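Local coordinates for protein cellulosomal scaffoldin (Bacteroides cellulosolvens, PDB 2Y3N) that provides a type II cohesin module of a scaffoldin, which docks the dockerin of a cellulosomal family-48 glycoside hydrolase and probably helps bring enzymes to cellulose, at residues S34-N39 / L89-L94. Residues are numbered along the deposited sequence; the frame is centred on the assembly and turned at random.
Sequences SGYQFN and LNFGRL
Strands 34-39 and 89-94 run antiparallel, their axes 4.7 Å apart at closest approach, with Tyr36 facing Arg93 and Phe38 facing Phe91 as hydrogen-bonded pairs. They illustrate how a cohesin β-sandwich gives each face of one sheet its own task. On the inner face, Tyr36, Phe38 and Phe91 enter the core toward Val113, Ala114 and Val116 of strand 111-120 in the opposing sheet. Tyr36 CG sits between its own backbone N and carbonyl carbon (chi1 71°), which lays the ring across Gly92 and Arg93 of the neighbouring strand; Arg93 N lies 3.6 Å above the ring plane, toward its rim, and Tyr36 CE1 is 3.5 Å from Gly92 CA. Tyr36 OH comes to the edge of the Phe91 ring, 3.5 Å from Phe91 CD1, while Phe91 CE1 meets the edge of the Phe38 ring at CD2. Arg93 packs CB against Tyr36 CE2, then extends away to a salt bridge with Asp78.

The other face, carrying Gln37, Asn90 and Leu94, meets the dockerin-bearing chain of the family-48 glycoside hydrolase. There Gln37 OE1 accepts a hydrogen bond from Met17 N of that chain. The other arm of the same amide is fixed within the cohesin: Gln37 NE2 donates to Asn90 OD1 at 2.7 Å, the two amide planes only 13° apart, and also to a water 2.8 Å from NE2.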
# COMPACT_ATOMS: atom_id res chain seq x y z
N SER C 34 -9.86 -4.63 -5.93
CA SER C 34 -8.87 -5.39 -6.67
C SER C 34 -7.43 -5.03 -6.27
O SER C 34 -6.48 -5.70 -6.70
CB SER C 34 -8.99 -5.12 -8.17
OG SER C 34 -8.58 -3.75 -8.38
N GLY C 35 -7.27 -3.94 -5.49
CA GLY C 35 -5.92 -3.43 -5.25
C GLY C 35 -5.81 -2.09 -4.56
O GLY C 35 -6.74 -1.30 -4.57
N TYR C 36 -4.66 -1.83 -3.96
CA TYR C 36 -4.53 -0.56 -3.17
C TYR C 36 -3.09 -0.09 -3.28
O TYR C 36 -2.24 -0.85 -3.63
CB TYR C 36 -4.81 -0.87 -1.69
CG TYR C 36 -3.70 -1.67 -1.05
CD1 TYR C 36 -2.57 -1.01 -0.50
CD2 TYR C 36 -3.70 -3.03 -1.09
CE1 TYR C 36 -1.53 -1.70 0.03
CE2 TYR C 36 -2.68 -3.75 -0.50
CZ TYR C 36 -1.59 -3.07 0.04
OH TYR C 36 -0.56 -3.76 0.58
N GLN C 37 -2.85 1.17 -2.99
CA GLN C 37 -1.48 1.60 -2.72
C GLN C 37 -1.63 2.58 -1.57
O GLN C 37 -2.57 3.37 -1.56
CB GLN C 37 -0.85 2.27 -3.95
CG GLN C 37 0.33 3.24 -3.62
CD GLN C 37 1.01 3.78 -4.88
OE1 GLN C 37 0.39 3.83 -5.96
NE2 GLN C 37 2.30 4.18 -4.75
N PHE C 38 -0.67 2.52 -0.64
CA PHE C 38 -0.63 3.44 0.49
C PHE C 38 0.69 4.20 0.48
O PHE C 38 1.68 3.62 0.09
CB PHE C 38 -0.72 2.69 1.85
CG PHE C 38 -2.04 1.96 2.06
CD1 PHE C 38 -3.25 2.55 1.72
CD2 PHE C 38 -2.04 0.68 2.62
CE1 PHE C 38 -4.45 1.91 1.90
CE2 PHE C 38 -3.31 -0.03 2.79
CZ PHE C 38 -4.48 0.61 2.44
N ASN C 39 0.66 5.46 0.94
CA ASN C 39 1.79 6.14 1.48
C ASN C 39 1.56 6.42 2.96
O ASN C 39 0.61 7.11 3.30
CB ASN C 39 2.03 7.45 0.72
CG ASN C 39 2.65 7.24 -0.69
OD1 ASN C 39 2.86 6.08 -1.15
ND2 ASN C 39 2.99 8.34 -1.35
N LEU C 89 6.58 4.94 4.03
CA LEU C 89 6.39 3.64 3.42
C LEU C 89 5.59 3.84 2.17
O LEU C 89 4.59 4.54 2.19
CB LEU C 89 5.60 2.71 4.38
CG LEU C 89 6.34 2.41 5.68
CD1 LEU C 89 5.51 1.40 6.44
CD2 LEU C 89 7.76 1.86 5.38
N ASN C 90 5.99 3.18 1.09
CA ASN C 90 5.20 3.28 -0.14
C ASN C 90 5.05 1.91 -0.79
O ASN C 90 5.97 1.36 -1.37
CB ASN C 90 5.74 4.37 -1.11
CG ASN C 90 5.16 4.23 -2.54
OD1 ASN C 90 4.00 3.89 -2.72
ND2 ASN C 90 5.98 4.46 -3.54
N PHE C 91 3.77 1.35 -0.68
CA PHE C 91 3.62 -0.02 -1.13
C PHE C 91 2.22 -0.33 -1.63
O PHE C 91 1.26 0.35 -1.28
CB PHE C 91 4.00 -1.00 -0.01
CG PHE C 91 3.18 -0.84 1.23
CD1 PHE C 91 1.98 -1.53 1.38
CD2 PHE C 91 3.59 -0.01 2.26
CE1 PHE C 91 1.22 -1.39 2.52
CE2 PHE C 91 2.83 0.14 3.40
CZ PHE C 91 1.64 -0.55 3.53
N GLY C 92 2.03 -1.34 -2.34
CA GLY C 92 0.70 -1.73 -2.71
C GLY C 92 0.70 -3.14 -3.27
O GLY C 92 1.74 -3.70 -3.55
N ARG C 93 -0.52 -3.66 -3.46
CA ARG C 93 -0.72 -4.98 -4.04
C ARG C 93 -1.99 -4.95 -4.87
O ARG C 93 -2.97 -4.29 -4.51
CB ARG C 93 -0.86 -5.99 -2.93
CG ARG C 93 -0.98 -7.48 -3.35
CD ARG C 93 -0.92 -8.32 -2.11
NE ARG C 93 -1.15 -9.74 -2.33
CZ ARG C 93 -0.25 -10.63 -2.73
NH1 ARG C 93 0.92 -10.24 -3.15
NH2 ARG C 93 -0.59 -11.94 -2.84
N LEU C 94 -2.01 -5.75 -5.92
CA LEU C 94 -3.14 -5.81 -6.77
C LEU C 94 -3.32 -7.18 -7.41
O LEU C 94 -2.35 -7.96 -7.49
CB LEU C 94 -3.12 -4.71 -7.83
CG LEU C 94 -2.34 -4.98 -9.10
CD1 LEU C 94 -2.78 -3.95 -10.19
CD2 LEU C 94 -0.84 -4.98 -8.84
O HOH W 1 4.45 4.97 -6.42